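Local atomic coordinates of organic hydroperoxide resistance protein (Legionella pneumophila, PDB entry 6MJN), a protein that probably reduces organic hydroperoxides through a pair of redox-active cysteines. Residues Ala62-Arg70 against Glu81-Val89. Sequence-based numbering, arbitrary orientation.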
ATOM      1  N   ALA B  62      -0.756   8.502  -0.876  1.00 27.30           N
ATOM      2  CA  ALA B  62      -0.595   9.962  -0.893  1.00 28.98           C
ATOM      3  C   ALA B  62       0.696  10.362  -1.594  1.00 32.80           C
ATOM      4  O   ALA B  62       0.719  11.298  -2.405  1.00 28.27           O
ATOM      5  CB  ALA B  62      -0.621  10.523   0.529  1.00 27.71           C
ATOM      6  N   ALA B  63       1.778   9.638  -1.311  1.00 27.96           N
ATOM      7  CA  ALA B  63       3.073   9.980  -1.882  1.00 31.55           C
ATOM      8  C   ALA B  63       3.122   9.628  -3.356  1.00 34.42           C
ATOM      9  O   ALA B  63       3.688  10.373  -4.163  1.00 34.40           O
ATOM     10  CB  ALA B  63       4.182   9.260  -1.121  1.00 35.83           C
ATOM     11  N   CYS B  64       2.542   8.486  -3.724  1.00 28.81           N
ATOM     12  CA  CYS B  64       2.547   8.074  -5.119  1.00 27.24           C
ATOM     13  C   CYS B  64       1.734   9.046  -5.963  1.00 27.83           C
ATOM     14  O   CYS B  64       2.138   9.409  -7.077  1.00 31.16           O
ATOM     15  CB  CYS B  64       2.001   6.644  -5.224  1.00 29.91           C
ATOM     16  SG  CYS B  64       2.122   5.950  -6.867  1.00 40.09           S
ATOM     17  N   PHE B  65       0.587   9.485  -5.443  1.00 30.85           N
ATOM     18  CA  PHE B  65      -0.268  10.365  -6.222  1.00 31.81           C
ATOM     19  C   PHE B  65       0.342  11.753  -6.318  1.00 30.05           C
ATOM     20  O   PHE B  65       0.269  12.382  -7.370  1.00 31.55           O
ATOM     21  CB  PHE B  65      -1.678  10.424  -5.619  1.00 32.62           C
ATOM     22  CG  PHE B  65      -2.736  10.907  -6.584  1.00 31.91           C
ATOM     23  CD1 PHE B  65      -2.952  12.273  -6.801  1.00 31.12           C
ATOM     24  CD2 PHE B  65      -3.529   9.989  -7.265  1.00 31.56           C
ATOM     25  CE1 PHE B  65      -3.932  12.703  -7.693  1.00 38.14           C
ATOM     26  CE2 PHE B  65      -4.498  10.405  -8.151  1.00 35.08           C
ATOM     27  CZ  PHE B  65      -4.715  11.761  -8.373  1.00 31.73           C
ATOM     28  N   GLU B  66       0.965  12.241  -5.240  1.00 27.76           N
ATOM     29  CA  GLU B  66       1.677  13.515  -5.331  1.00 31.83           C
ATOM     30  C   GLU B  66       2.733  13.468  -6.430  1.00 33.40           C
ATOM     31  O   GLU B  66       2.878  14.417  -7.214  1.00 35.95           O
ATOM     32  CB  GLU B  66       2.327  13.866  -3.994  1.00 36.69           C
ATOM     33  CG  GLU B  66       2.963  15.263  -4.024  1.00 43.67           C
ATOM     34  CD  GLU B  66       3.975  15.492  -2.918  1.00 54.76           C
ATOM     35  OE1 GLU B  66       3.966  14.728  -1.932  1.00 53.35           O
ATOM     36  OE2 GLU B  66       4.779  16.440  -3.039  1.00 53.30           O
ATOM     37  N   SER B  67       3.473  12.361  -6.516  1.00 32.49           N
ATOM     38  CA  SER B  67       4.480  12.216  -7.557  1.00 38.53           C
ATOM     39  C   SER B  67       3.857  12.221  -8.946  1.00 37.55           C
ATOM     40  O   SER B  67       4.430  12.779  -9.887  1.00 38.24           O
ATOM     41  CB  SER B  67       5.273  10.928  -7.332  1.00 42.05           C
ATOM     42  OG  SER B  67       6.253  10.762  -8.331  1.00 56.54           O
ATOM     43  N   ALA B  68       2.690  11.594  -9.106  1.00 34.55           N
ATOM     44  CA  ALA B  68       2.055  11.552 -10.422  1.00 34.63           C
ATOM     45  C   ALA B  68       1.557  12.929 -10.855  1.00 37.14           C
ATOM     46  O   ALA B  68       1.607  13.266 -12.047  1.00 32.51           O
ATOM     47  CB  ALA B  68       0.904  10.549 -10.423  1.00 32.45           C
ATOM     48  N   ILE B  69       1.048  13.722  -9.907  1.00 31.91           N
ATOM     49  CA  ILE B  69       0.722  15.121 -10.189  1.00 33.84           C
ATOM     50  C   ILE B  69       1.959  15.867 -10.675  1.00 34.74           C
ATOM     51  O   ILE B  69       1.925  16.574 -11.691  1.00 35.90           O
ATOM     52  CB  ILE B  69       0.123  15.802  -8.945  1.00 29.90           C
ATOM     53  CG1 ILE B  69      -1.236  15.190  -8.591  1.00 33.90           C
ATOM     54  CG2 ILE B  69       0.018  17.318  -9.182  1.00 34.62           C
ATOM     55  CD1 ILE B  69      -1.879  15.797  -7.298  1.00 34.21           C
ATOM     56  N   ARG B  70       3.065  15.751  -9.935  1.00 37.65           N
ATOM     57  CA  ARG B  70       4.278  16.453 -10.342  1.00 44.42           C
ATOM     58  C   ARG B  70       4.754  15.975 -11.710  1.00 41.82           C
ATOM     59  O   ARG B  70       5.229  16.776 -12.523  1.00 43.30           O
ATOM     60  CB  ARG B  70       5.374  16.282  -9.287  1.00 43.94           C
ATOM     61  CG  ARG B  70       5.037  16.939  -7.960  1.00 43.97           C
ATOM     62  CD  ARG B  70       6.200  16.927  -6.983  1.00 52.66           C
ATOM     63  NE  ARG B  70       5.810  17.419  -5.662  1.00 53.19           N
ATOM     64  CZ  ARG B  70       5.933  18.684  -5.260  1.00 57.02           C
ATOM     65  NH1 ARG B  70       6.442  19.604  -6.074  1.00 56.47           N
ATOM     66  NH2 ARG B  70       5.547  19.030  -4.036  1.00 58.69           N
ATOM     67  N   GLU B  81       3.345  25.418  -8.742  1.00 48.40           N
ATOM     68  CA  GLU B  81       4.263  25.941  -7.742  1.00 58.70           C
ATOM     69  C   GLU B  81       4.490  24.923  -6.630  1.00 57.16           C
ATOM     70  O   GLU B  81       5.637  24.588  -6.324  1.00 70.37           O
ATOM     71  CB  GLU B  81       3.742  27.266  -7.173  1.00 62.01           C
ATOM     72  CG  GLU B  81       3.531  28.350  -8.215  1.00 71.49           C
ATOM     73  CD  GLU B  81       2.985  29.634  -7.613  1.00 82.02           C
ATOM     74  OE1 GLU B  81       3.038  29.780  -6.373  1.00 80.62           O
ATOM     75  OE2 GLU B  81       2.499  30.495  -8.378  1.00 92.02           O
ATOM     76  N   ASP B  82       3.414  24.414  -6.036  1.00 56.77           N
ATOM     77  CA  ASP B  82       3.519  23.429  -4.968  1.00 54.12           C
ATOM     78  C   ASP B  82       2.314  22.493  -5.016  1.00 49.36           C
ATOM     79  O   ASP B  82       1.293  22.789  -5.643  1.00 55.68           O
ATOM     80  CB  ASP B  82       3.623  24.110  -3.595  1.00 54.84           C
ATOM     81  CG  ASP B  82       4.184  23.192  -2.522  1.00 78.30           C
ATOM     82  OD1 ASP B  82       4.665  22.086  -2.860  1.00 75.48           O
ATOM     83  OD2 ASP B  82       4.140  23.579  -1.334  1.00 80.39           O
ATOM     84  N   VAL B  83       2.452  21.346  -4.358  1.00 47.15           N
ATOM     85  CA  VAL B  83       1.339  20.419  -4.194  1.00 42.97           C
ATOM     86  C   VAL B  83       1.558  19.641  -2.905  1.00 46.88           C
ATOM     87  O   VAL B  83       2.686  19.261  -2.576  1.00 48.53           O
ATOM     88  CB  VAL B  83       1.201  19.469  -5.408  1.00 55.17           C
ATOM     89  CG1 VAL B  83       2.482  18.689  -5.630  1.00 57.02           C
ATOM     90  CG2 VAL B  83       0.046  18.489  -5.203  1.00 49.72           C
ATOM     91  N   SER B  84       0.479  19.426  -2.163  1.00 41.09           N
ATOM     92  CA  SER B  84       0.478  18.427  -1.109  1.00 43.34           C
ATOM     93  C   SER B  84      -0.706  17.503  -1.336  1.00 37.26           C
ATOM     94  O   SER B  84      -1.685  17.858  -2.004  1.00 42.51           O
ATOM     95  CB  SER B  84       0.413  19.062   0.281  1.00 47.80           C
ATOM     96  OG  SER B  84      -0.797  19.752   0.458  1.00 52.99           O
ATOM     97  N   MET B  85      -0.624  16.318  -0.741  1.00 31.92           N
ATOM     98  CA  MET B  85      -1.569  15.255  -1.010  1.00 32.34           C
ATOM     99  C   MET B  85      -2.034  14.639   0.303  1.00 34.08           C
ATOM    100  O   MET B  85      -1.208  14.257   1.138  1.00 37.62           O
ATOM    101  CB  MET B  85      -0.904  14.190  -1.881  1.00 31.63           C
ATOM    102  CG  MET B  85      -1.852  13.371  -2.675  1.00 38.87           C
ATOM    103  SD  MET B  85      -2.785  14.380  -3.845  1.00 39.93           S
ATOM    104  CE  MET B  85      -4.286  13.411  -3.665  1.00 30.10           C
ATOM    105  N   THR B  86      -3.347  14.553   0.465  1.00 32.05           N
ATOM    106  CA  THR B  86      -4.007  13.892   1.579  1.00 33.76           C
ATOM    107  C   THR B  86      -4.693  12.636   1.047  1.00 35.62           C
ATOM    108  O   THR B  86      -5.376  12.688   0.019  1.00 36.82           O
ATOM    109  CB  THR B  86      -5.051  14.820   2.211  1.00 36.03           C
ATOM    110  OG1 THR B  86      -4.407  16.003   2.711  1.00 39.79           O
ATOM    111  CG2 THR B  86      -5.757  14.134   3.352  1.00 42.75           C
ATOM    112  N   SER B  87      -4.511  11.516   1.736  1.00 35.96           N
ATOM    113  CA  SER B  87      -5.253  10.297   1.436  1.00 35.06           C
ATOM    114  C   SER B  87      -5.986   9.877   2.696  1.00 39.06           C
ATOM    115  O   SER B  87      -5.435   9.941   3.794  1.00 38.97           O
ATOM    116  CB  SER B  87      -4.331   9.165   0.984  1.00 32.27           C
ATOM    117  OG  SER B  87      -3.524   8.758   2.066  1.00 47.28           O
ATOM    118  N   GLU B  88      -7.236   9.479   2.545  1.00 29.11           N
ATOM    119  CA  GLU B  88      -7.993   8.950   3.666  1.00 30.25           C
ATOM    120  C   GLU B  88      -8.430   7.544   3.297  1.00 29.41           C
ATOM    121  O   GLU B  88      -9.097   7.347   2.275  1.00 28.96           O
ATOM    122  CB  GLU B  88      -9.184   9.836   3.976  1.00 29.07           C
ATOM    123  CG  GLU B  88     -10.062   9.281   5.075  1.00 32.40           C
ATOM    124  CD  GLU B  88     -11.303  10.127   5.267  1.00 45.95           C
ATOM    125  OE1 GLU B  88     -11.158  11.336   5.517  1.00 50.28           O
ATOM    126  OE2 GLU B  88     -12.419   9.586   5.140  1.00 54.75           O
ATOM    127  N   VAL B  89      -8.038   6.574   4.109  1.00 28.98           N
ATOM    128  CA  VAL B  89      -8.251   5.163   3.805  1.00 26.58           C
ATOM    129  C   VAL B  89      -9.118   4.571   4.903  1.00 30.37           C
ATOM    130  O   VAL B  89      -8.828   4.746   6.096  1.00 27.98           O
ATOM    131  CB  VAL B  89      -6.920   4.409   3.677  1.00 27.79           C
ATOM    132  CG1 VAL B  89      -7.147   2.872   3.675  1.00 26.87           C
ATOM    133  CG2 VAL B  89      -6.194   4.878   2.394  1.00 24.60           C
TER
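The long helix of the OsmC-like fold packs against one face of the sheet here, and alternate residues of strand 82-93, Val-83, Met-85 and Ser-87, point toward it. Met-85 fills the middle. Its CG stands anti to the backbone N (chi1 -156°), and the chain then bends at both chi2 and chi3, which brings sulfur and methyl against Phe-65 and Ile-69. Met-85 SD lies 4.8 Å from the centroid of the Phe-65 ring, an oblique Met-aromatic contact, and Met-85 CE comes within 3.6 Å of Phe-65 CD1. An unbranched, flexible side chain suits this slot between a ring and a branched aliphatic chain. Ala-62, one turn before Glu-66, has just a methyl to offer, so the backbones come close there, and its CB rests 3.7 Å from Ser-87 OG, the hydroxyl being hydrogen-bonded to Ala-58 O.

Helix and strand run roughly antiparallel, their axes 145° apart: the chain leaves helix 53-76 and doubles back as strand 82-93, outermost in its sheet within the chain; Ser-84 to Val-89 also pair with a strand of the second subunit, continuing the sheet across the dimer.

Toward Arg-70, and the start of the strand, the packing turns polar. Beta-branched Val-83 offers methyls to two neighbours: CG2 meets Ile-69 CD1, and Val-83 CG1 sits 3.5 Å from Arg-70 CZ, over one guanidinium face. That planar, multi-donor group can serve two carboxylates at its edge. Arg-70 NE and NH2 both grip Glu-66 OE2, which also accepts Gly-22 N of the second subunit; Arg-70 NH2 reaches Asp-82 OD1 at 3.4 Å, a weak bond linking strand to helix in a salt-bridge network.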